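Local atomic coordinates of histidinol-phosphatase (Listeria monocytogenes serotype 4b str. H7858, PDB entry 6NLR), a protein that probably hydrolyses histidinol phosphate to histidinol and phosphate, a step of histidine biosynthesis, in an active site that holds three metal ions. Residues H8-P13 with H17-E22; H77-Y82 with Q114-V119. All blocks are in the same frame, centred on the assembly; numbering follows the deposited sequence.

Contact 1: residues H8-P13 with H17-E22; sequences HTEFCP and HDDVEE. With CO (cobalt (II) ion), chain F.
Glu10 reaches from the turn 9-12 to the start of helix 20-29. Glu10 CB lies 3.7 Å from Asp18 O, a loose contact with the approach to the helix. CG then stands between the backbone N and the carbonyl carbon (chi1 67°), and a bend at chi2 carries the carboxylate to the first amide of the helix. There Glu10 OE1 accepts from Val20 N at 2.9 Å, approached from above the carboxylate plane, 36° out of it; CD is nearest the same amide. The carboxylate also rests on the Val20 side chain, Glu10 OE1 3.6 Å from Val20 CB and OE2 beside CG1. OE2 forms a salt bridge with Lys74, which also pairs with OD1 of Asp19; that shared lysine probably offsets the repulsion between Glu10 OE1 and Asp19 OD1, 4.1 Å apart. Asp19 is the N-cap, its OD1 taking the N-H of Glu21 at 2.8 Å, so two acids serve the first helix amides.

This is the first beta-alpha connection of the PHP domain, from strand 3-7 to helix 20-29, and it starts at the metal centre: His8 NE2 binds cobalt at 2.2 Å, together with His6, Glu93 and Asp258. Thr9 opens a type I turn. Its OG1 accepts from Phe11 N in an ST turn and also bonds to Glu39, while its CG2 runs alongside Val20 CG2 at 4.0 Å, two branched residues suiting this buried spot. A water bridges the segments, accepting from His17 N at 3.0 Å, with Thr9 O and Cys12 O both within hydrogen-bonding reach.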
loop_
_atom_site.group_PDB
_atom_site.type_symbol
_atom_site.label_atom_id
_atom_site.label_comp_id
_atom_site.label_asym_id
_atom_site.label_seq_id
_atom_site.Cartn_x
_atom_site.Cartn_y
_atom_site.Cartn_z
ATOM N N HIS A 8 8.596 -3.217 4.718
ATOM C CA HIS A 8 8.038 -4.116 5.756
ATOM C C HIS A 8 9.192 -4.795 6.496
ATOM O O HIS A 8 10.363 -4.561 6.128
ATOM C CB HIS A 8 7.031 -5.073 5.091
ATOM C CG HIS A 8 5.849 -4.343 4.543
ATOM N ND1 HIS A 8 4.786 -3.963 5.346
ATOM C CD2 HIS A 8 5.586 -3.848 3.315
ATOM C CE1 HIS A 8 3.895 -3.315 4.610
ATOM N NE2 HIS A 8 4.385 -3.198 3.369
ATOM N N THR A 9 8.866 -5.624 7.492
ATOM C CA THR A 9 9.812 -6.135 8.507
ATOM C C THR A 9 9.462 -7.573 8.875
ATOM O O THR A 9 8.479 -8.119 8.319
ATOM C CB THR A 9 9.745 -5.262 9.769
ATOM O OG1 THR A 9 8.497 -5.474 10.442
ATOM C CG2 THR A 9 9.888 -3.791 9.461
ATOM N N GLU A 10 10.209 -8.139 9.826
ATOM C CA GLU A 10 9.918 -9.463 10.438
ATOM C C GLU A 10 8.578 -9.414 11.189
ATOM O O GLU A 10 8.062 -10.490 11.490
ATOM C CB GLU A 10 11.067 -9.941 11.338
ATOM C CG GLU A 10 11.296 -9.108 12.605
ATOM C CD GLU A 10 12.150 -7.840 12.459
ATOM O OE1 GLU A 10 12.389 -7.364 11.308
ATOM O OE2 GLU A 10 12.537 -7.290 13.499
ATOM N N PHE A 11 8.000 -8.239 11.458
ATOM C CA PHE A 11 6.682 -8.122 12.152
ATOM C C PHE A 11 5.525 -8.387 11.176
ATOM O O PHE A 11 4.373 -8.431 11.597
ATOM C CB PHE A 11 6.570 -6.777 12.876
ATOM C CG PHE A 11 7.356 -6.744 14.164
ATOM C CD1 PHE A 11 8.695 -6.376 14.179
ATOM C CD2 PHE A 11 6.770 -7.112 15.364
ATOM C CE1 PHE A 11 9.419 -6.366 15.362
ATOM C CE2 PHE A 11 7.499 -7.120 16.542
ATOM C CZ PHE A 11 8.817 -6.735 16.542
ATOM N N CYS A 12 5.821 -8.557 9.891
ATOM C CA CYS A 12 4.813 -8.866 8.852
ATOM C C CYS A 12 4.632 -10.383 8.781
ATOM O O CYS A 12 5.536 -11.077 8.325
ATOM C CB CYS A 12 5.250 -8.331 7.495
ATOM S SG CYS A 12 4.003 -8.641 6.231
ATOM N N PRO A 13 3.473 -10.949 9.176
ATOM C CA PRO A 13 3.300 -12.406 9.191
ATOM C C PRO A 13 3.389 -13.054 7.790
ATOM O O PRO A 13 3.763 -14.186 7.720
ATOM C CB PRO A 13 1.912 -12.647 9.833
ATOM C CG PRO A 13 1.529 -11.298 10.448
ATOM C CD PRO A 13 2.258 -10.243 9.625
ATOM N N HIS A 17 10.188 -12.856 6.714
ATOM C CA HIS A 17 10.725 -12.933 8.102
ATOM C C HIS A 17 12.211 -12.542 8.114
ATOM O O HIS A 17 12.887 -12.818 9.139
ATOM C CB HIS A 17 10.474 -14.332 8.716
ATOM C CG HIS A 17 9.019 -14.626 8.801
ATOM N ND1 HIS A 17 8.401 -15.598 8.036
ATOM C CD2 HIS A 17 8.044 -14.005 9.498
ATOM C CE1 HIS A 17 7.110 -15.590 8.293
ATOM N NE2 HIS A 17 6.866 -14.618 9.183
ATOM N N ASP A 18 12.734 -11.934 7.036
ATOM C CA ASP A 18 14.092 -11.330 7.077
ATOM C C ASP A 18 14.096 -10.246 8.156
ATOM O O ASP A 18 13.097 -9.532 8.294
ATOM C CB ASP A 18 14.520 -10.714 5.745
ATOM C CG ASP A 18 14.829 -11.725 4.652
ATOM O OD1 ASP A 18 14.850 -12.930 4.963
ATOM O OD2 ASP A 18 15.009 -11.286 3.491
ATOM N N ASP A 19 15.198 -10.122 8.874
ATOM C CA ASP A 19 15.389 -9.054 9.878
ATOM C C ASP A 19 15.476 -7.708 9.155
ATOM O O ASP A 19 16.287 -7.581 8.215
ATOM C CB ASP A 19 16.623 -9.323 10.727
ATOM C CG ASP A 19 16.681 -8.445 11.967
ATOM O OD1 ASP A 19 16.459 -7.227 11.862
ATOM O OD2 ASP A 19 16.944 -8.982 13.027
ATOM N N VAL A 20 14.719 -6.727 9.641
ATOM C CA VAL A 20 14.753 -5.318 9.150
ATOM C C VAL A 20 16.205 -4.840 9.097
ATOM O O VAL A 20 16.530 -4.053 8.205
ATOM C CB VAL A 20 13.878 -4.391 10.007
ATOM C CG1 VAL A 20 14.332 -4.357 11.454
ATOM C CG2 VAL A 20 13.808 -2.979 9.430
ATOM N N GLU A 21 17.056 -5.273 10.015
ATOM C CA GLU A 21 18.455 -4.788 10.056
ATOM C C GLU A 21 19.171 -5.145 8.751
ATOM O O GLU A 21 19.912 -4.297 8.256
ATOM C CB GLU A 21 19.213 -5.406 11.231
ATOM C CG GLU A 21 20.598 -4.824 11.385
ATOM C CD GLU A 21 21.037 -4.693 12.837
ATOM O OE1 GLU A 21 20.295 -5.165 13.744
ATOM O OE2 GLU A 21 22.079 -4.084 13.064
ATOM N N GLU A 22 18.980 -6.363 8.237
ATOM C CA GLU A 22 19.644 -6.835 6.986
ATOM C C GLU A 22 19.063 -6.043 5.810
ATOM O O GLU A 22 19.791 -5.738 4.870
ATOM C CB GLU A 22 19.514 -8.352 6.798
ATOM C CG GLU A 22 20.171 -9.179 7.902
ATOM C CD GLU A 22 21.594 -8.805 8.321
ATOM O OE1 GLU A 22 22.503 -8.865 7.460
ATOM O OE2 GLU A 22 21.803 -8.456 9.524
HETATM CO CO CO F . 3.007 -2.693 1.731
HETATM O O HOH W 1 8.036 -10.984 7.626
HETATM O O HOH W 2 1.419 -2.659 0.199
#

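Contact 2: residues H77-Y82 with Q114-V119; sequences HIKKKY and QTDDGV
Lys79 and Asp116 meet across the surface through a single pair of atoms: NZ of Lys79 lies 3.3 Å from OD2 of Asp116, a salt bridge whose hydrogen bond is weak. Both side chains leave the backbone toward the opposing segment, yet the backbones are far apart, with 11.4 Å between the CA atoms of Lys79 and Asp116. A long side chain is therefore needed. Lysine supplies it with CG anti to the backbone N (chi1 168°) and every later torsion also near 180°, which carries the ammonium outward until it meets the shorter aspartate at about a right angle.

OD2 of Asp116 has a second and stronger partner, ND1 of His89 on strand 87-95. The imidazole probably does more than the weakly bound ammonium to hold the carboxylate in place. The next acid, Asp117, turns to other partners: its OD2 pairs with Arg3 and Arg178 and bonds to Ser36, whereas its OD1 takes a weak bond from Gly118 N at 2.9 Å. Thr115 OG1 is bonded to Gly112 O. At the helix end, Lys81 N and Tyr82 N donate to His77 O and Ile78 O, so the last turn keeps its regular i to i-4 bonds. Lys81 NZ and Tyr82 OH share Glu21 OE2 on helix 20-29.

Backbone bonds tie Val119 to Phe92 and Val94, while Ile78 and Lys79 touch Ile88. Helix 68-81 thus packs on strand 87-95, which pairs in parallel with strand 117-127, as expected of the distorted beta-alpha barrel of PHP domains.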
loop_
_atom_site.group_PDB
_atom_site.type_symbol
_atom_site.label_atom_id
_atom_site.label_comp_id
_atom_site.label_asym_id
_atom_site.label_seq_id
_atom_site.Cartn_x
_atom_site.Cartn_y
_atom_site.Cartn_z
ATOM N N HIS A 77 15.214 1.285 17.710
ATOM C CA HIS A 77 16.623 0.823 17.873
ATOM C C HIS A 77 17.354 0.932 16.517
ATOM O O HIS A 77 18.482 1.453 16.461
ATOM C CB HIS A 77 16.630 -0.601 18.442
ATOM C CG HIS A 77 17.940 -1.299 18.318
ATOM N ND1 HIS A 77 19.021 -0.921 19.050
ATOM C CD2 HIS A 77 18.333 -2.355 17.561
ATOM C CE1 HIS A 77 20.052 -1.676 18.728
ATOM N NE2 HIS A 77 19.658 -2.576 17.820
ATOM N N ILE A 78 16.727 0.442 15.446
ATOM C CA ILE A 78 17.356 0.399 14.091
ATOM C C ILE A 78 17.530 1.830 13.572
ATOM O O ILE A 78 18.574 2.135 13.024
ATOM C CB ILE A 78 16.518 -0.478 13.147
ATOM C CG1 ILE A 78 16.532 -1.935 13.601
ATOM C CG2 ILE A 78 16.993 -0.330 11.719
ATOM C CD1 ILE A 78 17.906 -2.528 13.675
ATOM N N LYS A 79 16.548 2.687 13.812
ATOM C CA LYS A 79 16.578 4.108 13.381
ATOM C C LYS A 79 17.805 4.802 13.983
ATOM O O LYS A 79 18.535 5.480 13.228
ATOM C CB LYS A 79 15.293 4.817 13.807
ATOM C CG LYS A 79 15.368 6.335 13.668
ATOM C CD LYS A 79 14.089 7.053 13.935
ATOM C CE LYS A 79 14.238 8.506 13.558
ATOM N NZ LYS A 79 12.935 9.188 13.634
ATOM N N LYS A 80 18.031 4.637 15.287
ATOM C CA LYS A 80 19.182 5.275 15.971
ATOM C C LYS A 80 20.482 4.608 15.523
ATOM O O LYS A 80 21.479 5.320 15.331
ATOM C CB LYS A 80 19.030 5.176 17.491
ATOM C CG LYS A 80 17.877 5.999 18.047
ATOM C CD LYS A 80 17.982 6.258 19.519
ATOM C CE LYS A 80 16.774 7.005 20.031
ATOM N NZ LYS A 80 15.743 6.054 20.502
ATOM N N LYS A 81 20.478 3.278 15.376
ATOM C CA LYS A 81 21.732 2.538 15.094
ATOM C C LYS A 81 22.319 3.038 13.776
ATOM O O LYS A 81 23.532 3.131 13.706
ATOM C CB LYS A 81 21.502 1.024 15.045
ATOM C CG LYS A 81 22.751 0.207 14.779
ATOM C CD LYS A 81 22.529 -1.260 14.979
ATOM C CE LYS A 81 23.819 -2.056 14.941
ATOM N NZ LYS A 81 23.547 -3.491 15.214
ATOM N N TYR A 82 21.486 3.335 12.781
ATOM C CA TYR A 82 21.944 3.638 11.395
ATOM C C TYR A 82 21.714 5.108 11.034
ATOM O O TYR A 82 21.858 5.434 9.872
ATOM C CB TYR A 82 21.256 2.690 10.413
ATOM C CG TYR A 82 21.758 1.288 10.580
ATOM C CD1 TYR A 82 23.013 0.926 10.126
ATOM C CD2 TYR A 82 21.007 0.353 11.267
ATOM C CE1 TYR A 82 23.502 -0.353 10.319
ATOM C CE2 TYR A 82 21.475 -0.933 11.460
ATOM C CZ TYR A 82 22.728 -1.282 10.988
ATOM O OH TYR A 82 23.179 -2.538 11.210
ATOM N N GLN A 114 3.641 8.275 17.787
ATOM C CA GLN A 114 4.902 7.478 17.794
ATOM C C GLN A 114 5.459 7.321 16.372
ATOM O O GLN A 114 6.461 6.624 16.220
ATOM C CB GLN A 114 4.650 6.116 18.441
ATOM C CG GLN A 114 4.506 6.202 19.961
ATOM C CD GLN A 114 4.202 4.838 20.519
ATOM O OE1 GLN A 114 5.103 4.014 20.686
ATOM N NE2 GLN A 114 2.925 4.586 20.769
ATOM N N THR A 115 4.839 7.946 15.369
ATOM C CA THR A 115 5.153 7.723 13.934
ATOM C C THR A 115 5.616 9.030 13.302
ATOM O O THR A 115 5.287 10.073 13.824
ATOM C CB THR A 115 3.948 7.174 13.167
ATOM O OG1 THR A 115 2.955 8.195 13.067
ATOM C CG2 THR A 115 3.363 5.950 13.831
ATOM N N ASP A 116 6.244 8.905 12.147
ATOM C CA ASP A 116 7.017 9.909 11.396
ATOM C C ASP A 116 6.677 9.830 9.900
ATOM O O ASP A 116 7.180 10.634 9.131
ATOM C CB ASP A 116 8.467 9.460 11.555
ATOM C CG ASP A 116 9.473 10.548 11.360
ATOM O OD1 ASP A 116 9.023 11.680 11.142
ATOM O OD2 ASP A 116 10.691 10.247 11.434
ATOM N N ASP A 117 5.945 8.800 9.471
ATOM C CA ASP A 117 5.526 8.617 8.056
ATOM C C ASP A 117 4.366 7.631 8.065
ATOM O O ASP A 117 4.004 7.103 9.153
ATOM C CB ASP A 117 6.691 8.158 7.171
ATOM C CG ASP A 117 6.524 8.392 5.672
ATOM O OD1 ASP A 117 5.532 9.055 5.273
ATOM O OD2 ASP A 117 7.406 7.904 4.896
ATOM N N GLY A 118 3.780 7.408 6.903
ATOM C CA GLY A 118 2.590 6.553 6.808
ATOM C C GLY A 118 2.140 6.422 5.378
ATOM O O GLY A 118 2.426 7.315 4.567
ATOM N N VAL A 119 1.478 5.304 5.099
ATOM C CA VAL A 119 0.796 5.024 3.821
ATOM C C VAL A 119 -0.618 4.576 4.180
ATOM O O VAL A 119 -0.777 3.769 5.127
ATOM C CB VAL A 119 1.589 3.979 3.017
ATOM C CG1 VAL A 119 0.853 3.579 1.766
ATOM C CG2 VAL A 119 2.980 4.485 2.649
#

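Contact 1 is partly buried and compact, joining neighbouring parts of one beta-alpha connection that begins at the metal centre; contact 2 lies at the surface. Their chemistry follows: carboxylates accepting from helix amides, a metal-binding histidine, a bridging water and aliphatic packing in the first, one weak surface salt bridge between sequence-distant elements in the second. Centred 14 Å apart, they are joined through helices 20-29 and 68-81. Glu21 OE2 forms a salt bridge with Lys81 NZ at 2.7 Å and a probable hydrogen bond with Tyr82 OH, while Val20 CG1 packs on Ile78 CG1. Helix 68-81, which carries Lys74 and Lys79, serves both contacts.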